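Local structure of tail spike protein (Acinetobacter phage vB_AbaP_AS12, 6EU4) at residues P214-S219 with W239-E244; Y356-P361 with P397-N402; A407-G412 with T447-D452; C147-T152 with F196-D201. The protein probably acts as the receptor-binding tailspike of the phage, recognising and degrading the capsular polysaccharide of its Acinetobacter baumannii host. All blocks are in the same frame, centred on the assembly; numbering follows the deposited sequence. Where two conformers were deposited one is given.

Contact 1. Residues P214-S219 with W239-E244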
# COMPACT_ATOMS: atom_id res chain seq x y z
N PRO A 214 5.69 -6.91 -27.10
CA PRO A 214 5.37 -5.49 -27.34
C PRO A 214 3.93 -5.14 -26.97
O PRO A 214 3.70 -4.11 -26.32
CB PRO A 214 5.65 -5.30 -28.83
CG PRO A 214 5.68 -6.70 -29.42
CD PRO A 214 6.20 -7.58 -28.30
N LEU A 215 2.97 -5.97 -27.37
CA LEU A 215 1.54 -5.69 -27.20
C LEU A 215 0.93 -6.87 -26.44
O LEU A 215 0.71 -7.93 -27.03
CB LEU A 215 0.85 -5.49 -28.56
CG LEU A 215 1.52 -4.52 -29.55
CD1 LEU A 215 0.79 -4.52 -30.89
CD2 LEU A 215 1.58 -3.11 -28.98
N ILE A 216 0.65 -6.69 -25.15
CA ILE A 216 0.15 -7.77 -24.30
C ILE A 216 -0.96 -7.25 -23.41
O ILE A 216 -1.01 -6.06 -23.06
CB ILE A 216 1.26 -8.42 -23.43
CG1 ILE A 216 2.03 -7.36 -22.66
CG2 ILE A 216 2.18 -9.27 -24.30
CD1 ILE A 216 3.01 -7.92 -21.63
N ALA A 217 -1.86 -8.15 -23.04
CA ALA A 217 -2.97 -7.76 -22.18
C ALA A 217 -3.51 -8.98 -21.46
O ALA A 217 -3.40 -10.11 -21.94
CB ALA A 217 -4.12 -7.13 -22.98
N LEU A 218 -4.15 -8.72 -20.33
CA LEU A 218 -5.06 -9.68 -19.71
C LEU A 218 -4.37 -11.02 -19.44
O LEU A 218 -4.88 -12.08 -19.80
CB LEU A 218 -6.29 -9.87 -20.58
CG LEU A 218 -7.11 -8.60 -20.83
CD1 LEU A 218 -8.02 -8.82 -22.04
CD2 LEU A 218 -7.92 -8.20 -19.62
N SER A 219 -3.19 -10.96 -18.81
CA SER A 219 -2.32 -12.13 -18.73
C SER A 219 -1.68 -12.22 -17.35
O SER A 219 -1.62 -11.24 -16.60
CB SER A 219 -1.20 -12.09 -19.77
OG SER A 219 -1.71 -12.24 -21.08
N TRP A 239 -1.48 -4.03 -20.71
CA TRP A 239 -2.53 -3.64 -19.78
C TRP A 239 -3.16 -4.86 -19.12
O TRP A 239 -3.27 -5.94 -19.72
CB TRP A 239 -3.58 -2.78 -20.48
CG TRP A 239 -4.24 -3.35 -21.71
CD1 TRP A 239 -3.73 -3.40 -22.99
CD2 TRP A 239 -5.54 -3.92 -21.78
NE1 TRP A 239 -4.65 -3.95 -23.84
CE2 TRP A 239 -5.77 -4.29 -23.12
CE3 TRP A 239 -6.55 -4.15 -20.83
CZ2 TRP A 239 -6.95 -4.89 -23.54
CZ3 TRP A 239 -7.73 -4.73 -21.25
CH2 TRP A 239 -7.91 -5.09 -22.59
N MSE A 240 -3.54 -4.69 -17.86
CA MSE A 240 -4.15 -5.77 -17.10
C MSE A 240 -3.28 -7.03 -17.13
O MSE A 240 -3.74 -8.11 -17.53
CB MSE A 240 -5.56 -6.07 -17.62
CG MSE A 240 -6.57 -5.04 -17.20
SE MSE A 240 -7.01 -5.31 -15.28
CE MSE A 240 -7.97 -3.64 -15.00
N CYS A 241 -2.04 -6.90 -16.67
CA CYS A 241 -1.15 -8.04 -16.52
C CYS A 241 -0.57 -8.04 -15.12
O CYS A 241 -0.28 -6.98 -14.55
CB CYS A 241 0.00 -8.03 -17.53
SG CYS A 241 -0.48 -8.14 -19.26
N THR A 242 -0.42 -9.24 -14.56
CA THR A 242 0.28 -9.41 -13.29
C THR A 242 1.54 -10.22 -13.51
O THR A 242 1.61 -11.11 -14.37
CB THR A 242 -0.59 -10.08 -12.23
OG1 THR A 242 -0.88 -11.42 -12.62
CG2 THR A 242 -1.90 -9.32 -12.02
N TRP A 243 2.55 -9.88 -12.70
CA TRP A 243 3.89 -10.45 -12.77
C TRP A 243 4.27 -10.82 -11.35
O TRP A 243 4.34 -9.94 -10.48
CB TRP A 243 4.90 -9.44 -13.33
CG TRP A 243 4.49 -8.79 -14.65
CD1 TRP A 243 3.60 -7.77 -14.81
CD2 TRP A 243 4.96 -9.12 -15.97
NE1 TRP A 243 3.47 -7.44 -16.14
CE2 TRP A 243 4.29 -8.26 -16.88
CE3 TRP A 243 5.87 -10.05 -16.48
CZ2 TRP A 243 4.50 -8.31 -18.25
CZ3 TRP A 243 6.08 -10.09 -17.84
CH2 TRP A 243 5.40 -9.22 -18.71
N GLU A 244 4.45 -12.11 -11.08
CA GLU A 244 4.77 -12.60 -9.74
C GLU A 244 6.04 -13.42 -9.82
O GLU A 244 6.11 -14.36 -10.61
CB GLU A 244 3.63 -13.46 -9.16
CG GLU A 244 3.92 -13.93 -7.73
CD GLU A 244 2.81 -14.78 -7.11
OE1 GLU A 244 1.82 -15.11 -7.78
OE2 GLU A 244 2.93 -15.10 -5.90
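Ala217 pairs with Trp239, and Ser219 with Cys241, as parallel neighbours on successive coils of a beta-helix, just where both chains turn a corner. The backbone bonds run on through that corner: Trp239 N donates to Ile216 O, Leu218 N to Trp239 O (3.0 Å), Ser219 N to Met240 O and Thr242 N to Ser219 O (3.1 Å). Leu218 and Met240, a selenomethionine, form the bend itself with positive phi and psi, which lets strands 215-217 and 241-244 run at 87° to each other. Within the first coil, Ser219 OG donates to Ala217 O (2.9 Å) from above the carbonyl plane.

The aromatic contact centres on Trp239. With chi1 at 56°, CG lies between the backbone N and the carbonyl carbon, and the indole covers Ala217, whose CB lies over one ring face, 3.4 Å from the five-membered-ring centroid in a CH-pi contact. So close an approach suits a bare methyl.

Other contacts are aliphatic. Leu218 straddles the bend, placing CD1 3.8 Å from Trp239 CH2 and CD2 3.8 Å from Met240 CB. Farther along, Ile216 CD1 meets the edge of the Trp243 ring, 3.7 Å from CZ2, while Tyr221 and Phe273 stack with that indole.

The peptide groups of the bend are largely paired between coils, which allows their burial, and small or apolar side chains pack beside them. Two polar ends reach beyond the segments, Trp243 NE1 to Gln271 and Thr242 OG1 to Glu244 of the second subunit, so the corner also belongs to the trimer interface.

Contact 2. Residues Y356-P361 with P397-N402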
# COMPACT_ATOMS: atom_id res chain seq x y z
N TYR A 356 25.92 3.96 -3.73
CA TYR A 356 27.15 4.75 -3.79
C TYR A 356 26.90 5.99 -4.64
O TYR A 356 27.07 5.98 -5.85
CB TYR A 356 28.28 3.88 -4.31
CG TYR A 356 28.43 2.72 -3.39
CD1 TYR A 356 29.00 2.89 -2.13
CD2 TYR A 356 27.91 1.49 -3.72
CE1 TYR A 356 29.10 1.81 -1.24
CE2 TYR A 356 28.03 0.41 -2.84
CZ TYR A 356 28.61 0.58 -1.61
OH TYR A 356 28.70 -0.50 -0.75
N ASN A 357 26.46 7.06 -3.97
CA ASN A 357 26.00 8.27 -4.65
C ASN A 357 27.19 9.22 -4.87
O ASN A 357 27.32 10.29 -4.27
CB ASN A 357 24.89 8.95 -3.84
CG ASN A 357 25.31 9.30 -2.40
OD1 ASN A 357 25.94 8.51 -1.70
ND2 ASN A 357 24.97 10.50 -1.98
N LYS A 358 28.06 8.79 -5.79
CA LYS A 358 29.30 9.52 -6.08
C LYS A 358 29.45 9.87 -7.56
O LYS A 358 30.57 10.21 -7.99
CB LYS A 358 30.51 8.71 -5.63
CG LYS A 358 30.63 7.34 -6.29
CD LYS A 358 31.92 6.61 -5.83
CE LYS A 358 32.07 5.28 -6.56
NZ LYS A 358 33.27 4.52 -6.10
N TYR A 359 28.39 9.82 -8.35
CA TYR A 359 28.49 9.95 -9.79
C TYR A 359 27.86 11.25 -10.29
O TYR A 359 26.85 11.71 -9.76
CB TYR A 359 27.84 8.75 -10.47
CG TYR A 359 28.52 7.46 -10.08
CD1 TYR A 359 29.76 7.13 -10.63
CD2 TYR A 359 27.95 6.60 -9.16
CE1 TYR A 359 30.39 5.98 -10.29
CE2 TYR A 359 28.60 5.42 -8.80
CZ TYR A 359 29.83 5.14 -9.38
OH TYR A 359 30.52 3.99 -9.07
N LYS A 360 28.48 11.81 -11.32
CA LYS A 360 28.07 13.09 -11.88
C LYS A 360 28.09 13.02 -13.40
O LYS A 360 28.95 12.35 -13.98
CB LYS A 360 29.00 14.23 -11.42
CG LYS A 360 29.01 14.42 -9.92
CD LYS A 360 29.98 15.50 -9.46
CE LYS A 360 29.89 15.63 -7.97
NZ LYS A 360 30.86 16.65 -7.45
N PRO A 361 27.18 13.75 -14.06
CA PRO A 361 27.23 13.85 -15.52
C PRO A 361 28.36 14.75 -15.97
O PRO A 361 28.81 15.64 -15.25
CB PRO A 361 25.86 14.46 -15.86
CG PRO A 361 25.59 15.38 -14.71
CD PRO A 361 26.12 14.60 -13.48
N PRO A 397 34.86 10.84 4.32
CA PRO A 397 36.32 10.97 4.21
C PRO A 397 36.92 10.37 2.95
O PRO A 397 38.08 10.70 2.66
CB PRO A 397 36.84 10.23 5.45
CG PRO A 397 35.73 9.34 5.86
CD PRO A 397 34.44 10.00 5.45
N THR A 398 36.21 9.52 2.20
CA THR A 398 36.81 9.00 0.97
C THR A 398 36.15 9.52 -0.30
O THR A 398 36.82 9.58 -1.33
CB THR A 398 36.80 7.46 0.94
OG1 THR A 398 35.46 6.97 0.86
CG2 THR A 398 37.50 6.91 2.18
N GLN A 399 34.88 9.91 -0.23
CA GLN A 399 34.12 10.29 -1.42
C GLN A 399 33.32 11.58 -1.22
O GLN A 399 32.52 11.92 -2.09
CB GLN A 399 33.16 9.18 -1.82
CG GLN A 399 33.81 7.87 -2.18
CD GLN A 399 34.50 7.87 -3.52
OE1 GLN A 399 34.40 8.81 -4.29
NE2 GLN A 399 35.21 6.78 -3.82
N GLY A 400 33.54 12.32 -0.14
CA GLY A 400 32.66 13.45 0.15
C GLY A 400 32.65 14.50 -0.95
O GLY A 400 31.60 15.11 -1.21
N ALA A 401 33.80 14.73 -1.59
CA ALA A 401 33.89 15.70 -2.68
C ALA A 401 33.11 15.30 -3.91
O ALA A 401 32.98 16.12 -4.83
CB ALA A 401 35.35 15.92 -3.08
N ASN A 402 32.57 14.08 -3.95
CA ASN A 402 31.83 13.54 -5.07
C ASN A 402 30.36 13.30 -4.78
O ASN A 402 29.65 12.77 -5.66
CB ASN A 402 32.46 12.22 -5.51
CG ASN A 402 33.92 12.35 -5.83
OD1 ASN A 402 34.33 13.29 -6.50
ND2 ASN A 402 34.74 11.44 -5.29
O HOH W 1 35.77 5.97 -6.69
O HOH W 2 27.30 13.07 -7.14
O HOH W 3 29.84 16.65 -4.87
O HOH W 4 33.31 15.27 -7.98
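Lys358 meets Gln399 and Asn402 where two loops on the outside of the parallel beta-helix touch, one leaving an inverse gamma turn centred on Asn357, the other carrying the 3-10 segment 400-402. The backbones come together at Lys358 CA, which makes a CA-H...O contact of 3.3 Å with Asn402 O.

From there the lysine can be followed outward. Its CB packs against Asn402 CB at 4.0 Å. CG, set between the backbone N and the carbonyl carbon (chi1 59°), lies over one face of the Tyr359 ring of its own loop. The chain is extended beyond CG, and CD passes 3.7 Å from Gln399 OE1, the two side chains crossing at a slant. At the tip, NZ forms a salt bridge with Asp307 and donates to a water that also accepts from Gln399 NE2. A long, flexible lysine suits this place because its methylenes can lie on an aromatic ring while its charge reaches a carboxylate farther on.

The Gln399 amide is also held from within its own segment. Bent at chi2 (-74°), the side chain brings OE1 within 2.8 Å of Asn402 ND2, a bond lying in the Asn402 amide plane, so the amide that Lys358 touches is steadied by the turn to which it belongs. Another water donates to both Tyr359 O and Asn402 O, tying the loops through their backbones.

Lys360, on the exposed side, reaches the 3-10 segment more loosely. Its NZ makes a weak 3.4 Å bond to Ala401 O and donates to a further water, which in turn gives a hydrogen to Asn402 OD1 at 2.7 Å.

Contact 3. Residues A407-G412 with T447-D452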
# COMPACT_ATOMS: atom_id res chain seq x y z
N ALA A 407 17.89 15.45 -3.62
CA ALA A 407 16.83 15.67 -4.58
C ALA A 407 16.99 16.99 -5.30
O ALA A 407 17.49 17.97 -4.74
CB ALA A 407 15.46 15.64 -3.91
N TYR A 408 16.56 16.99 -6.56
CA TYR A 408 16.37 18.17 -7.38
C TYR A 408 14.93 18.17 -7.84
O TYR A 408 14.46 17.16 -8.38
CB TYR A 408 17.30 18.17 -8.59
CG TYR A 408 17.10 19.38 -9.47
CD1 TYR A 408 17.37 20.65 -9.01
CD2 TYR A 408 16.64 19.23 -10.77
CE1 TYR A 408 17.20 21.75 -9.79
CE2 TYR A 408 16.48 20.35 -11.58
CZ TYR A 408 16.77 21.59 -11.08
OH TYR A 408 16.59 22.72 -11.86
N VAL A 409 14.24 19.27 -7.60
CA VAL A 409 12.80 19.36 -7.80
C VAL A 409 12.52 20.59 -8.65
O VAL A 409 12.84 21.71 -8.24
CB VAL A 409 12.03 19.44 -6.47
CG1 VAL A 409 10.55 19.19 -6.70
CG2 VAL A 409 12.59 18.45 -5.44
N GLU A 410 11.91 20.40 -9.82
CA GLU A 410 11.72 21.51 -10.75
C GLU A 410 10.45 21.36 -11.57
O GLU A 410 9.77 20.32 -11.56
CB GLU A 410 12.94 21.65 -11.68
CG GLU A 410 13.01 20.61 -12.79
CD GLU A 410 12.27 21.02 -14.06
OE1 GLU A 410 11.36 20.28 -14.49
OE2 GLU A 410 12.56 22.11 -14.62
N GLY A 411 10.13 22.42 -12.31
CA GLY A 411 9.10 22.39 -13.34
C GLY A 411 7.71 21.99 -12.85
O GLY A 411 7.03 21.17 -13.49
N GLY A 412 7.26 22.59 -11.75
CA GLY A 412 5.96 22.32 -11.19
C GLY A 412 5.87 21.06 -10.35
O GLY A 412 4.77 20.71 -9.91
N THR A 447 11.99 27.91 -8.06
CA THR A 447 10.88 28.75 -7.64
C THR A 447 9.53 28.27 -8.17
O THR A 447 8.50 28.72 -7.67
CB THR A 447 11.11 30.22 -8.06
OG1 THR A 447 11.40 30.27 -9.45
CG2 THR A 447 12.27 30.81 -7.32
N ASN A 448 9.56 27.41 -9.18
CA ASN A 448 8.40 26.74 -9.74
C ASN A 448 8.47 25.28 -9.35
O ASN A 448 8.62 24.40 -10.20
CB ASN A 448 8.36 26.91 -11.26
CG ASN A 448 7.13 26.27 -11.88
OD1 ASN A 448 6.09 26.16 -11.25
ND2 ASN A 448 7.26 25.85 -13.13
N ALA A 449 8.48 25.03 -8.05
CA ALA A 449 8.39 23.67 -7.52
C ALA A 449 7.90 23.78 -6.09
O ALA A 449 7.86 24.86 -5.51
CB ALA A 449 9.75 22.96 -7.58
N SER A 450 7.51 22.64 -5.54
CA SER A 450 7.03 22.55 -4.18
C SER A 450 7.74 21.43 -3.44
O SER A 450 8.06 20.39 -4.02
CB SER A 450 5.52 22.30 -4.14
OG SER A 450 4.80 23.42 -4.70
N VAL A 451 7.94 21.64 -2.14
CA VAL A 451 8.55 20.65 -1.26
C VAL A 451 7.80 20.61 0.06
O VAL A 451 7.29 21.63 0.55
CB VAL A 451 10.05 20.91 -1.01
CG1 VAL A 451 10.85 20.80 -2.31
CG2 VAL A 451 10.26 22.27 -0.37
N ASP A 452 7.76 19.41 0.65
CA ASP A 452 7.25 19.21 2.01
C ASP A 452 8.14 18.11 2.57
O ASP A 452 7.87 16.93 2.37
CB ASP A 452 5.78 18.83 2.04
CG ASP A 452 5.24 18.64 3.45
OD1 ASP A 452 6.04 18.65 4.40
OD2 ASP A 452 4.01 18.47 3.59
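Gly412 N donates to Asn448 O, the single hydrogen bond across this contact, where the ends of two segments meet at a corner of the beta-helix. It is short, 2.7 Å, and nearly straight, with 167° at the hydrogen, yet the donor stands above the carbonyl plane instead of on a lone pair. Gly411 N also lies near Asn448 O, but its angle is too poor for a bond. In one of its two conformers Asn448 holds CG anti to the backbone N, which lays the amide beside Gly412, ND2 being 3.5 Å from Gly412 N.

Backbone shape explains the glycines. Gly411 and Gly412 both have positive phi, which glycine accepts readily, and together they swing the chain out of strand 405-409 and aim the Gly412 amide at the other coil. Just before them, the CB of Glu410 points away from the other segment, and OE1 accepts a hydrogen bond from Ser377 N.

Apolar packing adds to this. Ala449 CB approaches Val409 O to 3.4 Å and Val409 CG1 to 4.0 Å, a closeness that a single methyl allows. Val409 places CG1 anti to its backbone N (chi1 -166°), which turns that methyl to Ala449 while CG2 faces Val451 CG1 at 4.3 Å.

The segments do not pair as strands here; their touching parts run 124° apart. Strand 405-409 instead bonds in parallel with 371-376 and 443-445, and strand 450-455 with 414-417. Val409 and Val451 both rest on Tyr445 of strand 443-445, and Phe415 of strand 414-417 packs on Val409.

Contact 4. Residues C147-T152 with F196-D201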
# COMPACT_ATOMS: atom_id res chain seq x y z
N CYS A 147 13.92 -25.85 -16.18
CA CYS A 147 12.93 -25.81 -17.25
C CYS A 147 13.08 -24.52 -18.04
O CYS A 147 13.16 -23.45 -17.45
CB CYS A 147 11.50 -25.89 -16.70
SG CYS A 147 11.20 -27.36 -15.72
N GLY A 148 13.09 -24.62 -19.37
CA GLY A 148 13.09 -23.40 -20.14
C GLY A 148 13.83 -23.55 -21.45
O GLY A 148 14.08 -24.66 -21.92
N PHE A 149 14.15 -22.39 -22.02
CA PHE A 149 14.67 -22.28 -23.38
C PHE A 149 16.03 -21.62 -23.33
O PHE A 149 16.18 -20.56 -22.70
CB PHE A 149 13.74 -21.46 -24.28
CG PHE A 149 12.34 -22.00 -24.38
CD1 PHE A 149 12.10 -23.36 -24.47
CD2 PHE A 149 11.26 -21.14 -24.39
CE1 PHE A 149 10.79 -23.86 -24.55
CE2 PHE A 149 9.95 -21.63 -24.46
CZ PHE A 149 9.73 -23.01 -24.55
N ILE A 150 16.99 -22.21 -24.03
CA ILE A 150 18.34 -21.68 -24.17
C ILE A 150 18.54 -21.33 -25.64
O ILE A 150 18.56 -22.22 -26.50
CB ILE A 150 19.39 -22.69 -23.70
CG1 ILE A 150 19.02 -23.24 -22.32
CG2 ILE A 150 20.77 -22.04 -23.70
CD1 ILE A 150 19.02 -22.20 -21.23
N LYS A 151 18.69 -20.04 -25.93
CA LYS A 151 18.88 -19.59 -27.30
C LYS A 151 20.37 -19.52 -27.62
O LYS A 151 21.14 -18.93 -26.86
CB LYS A 151 18.22 -18.23 -27.49
CG LYS A 151 18.38 -17.75 -28.92
CD LYS A 151 17.15 -17.05 -29.39
CE LYS A 151 17.25 -16.70 -30.86
NZ LYS A 151 17.93 -15.43 -31.05
N THR A 152 20.76 -20.10 -28.76
CA THR A 152 22.16 -20.32 -29.09
C THR A 152 22.69 -19.40 -30.18
O THR A 152 23.86 -19.53 -30.57
CB THR A 152 22.37 -21.77 -29.55
OG1 THR A 152 21.67 -21.98 -30.78
CG2 THR A 152 21.86 -22.75 -28.50
N PHE A 196 9.62 -21.22 -15.56
CA PHE A 196 10.70 -21.59 -16.47
C PHE A 196 11.63 -20.40 -16.69
O PHE A 196 11.36 -19.28 -16.26
CB PHE A 196 10.16 -22.12 -17.80
CG PHE A 196 9.29 -21.15 -18.55
CD1 PHE A 196 9.84 -20.23 -19.42
CD2 PHE A 196 7.90 -21.20 -18.42
CE1 PHE A 196 9.04 -19.36 -20.13
CE2 PHE A 196 7.09 -20.33 -19.13
CZ PHE A 196 7.66 -19.41 -19.99
N THR A 197 12.75 -20.67 -17.37
CA THR A 197 13.76 -19.67 -17.63
C THR A 197 13.93 -19.46 -19.13
O THR A 197 13.66 -20.36 -19.94
CB THR A 197 15.09 -20.07 -16.98
OG1 THR A 197 16.06 -19.04 -17.19
CG2 THR A 197 15.63 -21.39 -17.59
N LEU A 198 14.35 -18.25 -19.49
CA LEU A 198 14.69 -17.86 -20.86
C LEU A 198 16.11 -17.31 -20.79
O LEU A 198 16.34 -16.29 -20.14
CB LEU A 198 13.75 -16.78 -21.39
CG LEU A 198 12.26 -17.10 -21.41
CD1 LEU A 198 11.44 -15.85 -21.73
CD2 LEU A 198 12.00 -18.18 -22.42
N GLN A 199 17.06 -17.98 -21.43
CA GLN A 199 18.45 -17.53 -21.37
C GLN A 199 19.12 -17.65 -22.73
O GLN A 199 18.83 -18.56 -23.50
CB GLN A 199 19.25 -18.37 -20.35
CG GLN A 199 18.66 -18.36 -18.96
CD GLN A 199 19.53 -19.08 -17.95
OE1 GLN A 199 20.74 -19.24 -18.15
NE2 GLN A 199 18.91 -19.51 -16.85
N TYR A 200 20.07 -16.75 -22.98
CA TYR A 200 21.03 -16.97 -24.05
C TYR A 200 22.16 -17.87 -23.55
O TYR A 200 22.48 -17.88 -22.36
CB TYR A 200 21.63 -15.67 -24.56
CG TYR A 200 20.68 -14.90 -25.43
CD1 TYR A 200 19.76 -14.04 -24.87
CD2 TYR A 200 20.69 -15.06 -26.80
CE1 TYR A 200 18.85 -13.34 -25.67
CE2 TYR A 200 19.80 -14.37 -27.61
CZ TYR A 200 18.88 -13.52 -27.03
OH TYR A 200 17.99 -12.84 -27.84
N ASP A 201 22.72 -18.65 -24.47
CA ASP A 201 24.01 -19.30 -24.27
C ASP A 201 25.04 -18.26 -23.80
O ASP A 201 25.30 -17.29 -24.51
CB ASP A 201 24.43 -19.95 -25.59
CG ASP A 201 25.74 -20.73 -25.51
OD1 ASP A 201 26.49 -20.63 -24.51
OD2 ASP A 201 26.01 -21.47 -26.49
O HOH W 5 25.88 -20.64 -29.05
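Gly148 to Lys151 lie beside Thr197 to Tyr200 as parallel strands, 10° apart in direction with axes 4.7 Å from each other, and five backbone hydrogen bonds join them, from Thr197 N to Cys147 O (2.8 Å) through Asp201 N to Lys151 O (2.9 Å). Gly148 CA comes within 3.1 Å of Thr197 O; its backbone angles are ones that glycine alone takes comfortably.

On one face Phe149 lies alongside Leu198, with Phe149 CD2 3.6 Å from Leu198 CD2. Next to them Lys151 runs beside Tyr200, with Lys151 CG 3.9 Å from Tyr200 CE2. These four pack against strand 175-179, whose Ile176 and Met177 they touch. On the face of Thr197, Ile150 and Gln199, the glutamine NE2 donates to Thr197 OG1 (2.9 Å) in its own amide plane. At the far end a water donates to both Thr152 O and Asp201 OD2 (2.7 Å to the latter).

Lysine and tyrosine suit their places by covering the core with carbon while their tips, NZ in a salt bridge and OH in a hydrogen bond, share Asp174 OD1. NZ also donates to Asn155 O and Thr153 O, so the polar atoms are satisfied at the edge of an apolar layer.

In the fold
Followed from the N terminus, the four contacts come in series: none nests within or crosses another. Contact 4 closes first, bringing 196-201 back beside 147-152, and contact 1 follows at a corner, joining 214-219 to 239-244; their nearest atoms are about 9 Å apart. Strand 219-229, which opens in contact 1, also pairs with strand 196-200 of contact 4. Farther along the beta-helix, contact 2 links surface loops at 356-361 and 397-402. Contact 3 then closes 407-412 against 447-452, with its nearest atoms about 9 Å from contact 2. Contacts 3 and 4 have centres about 45 Å apart, so together the four sample much of the solenoid's length.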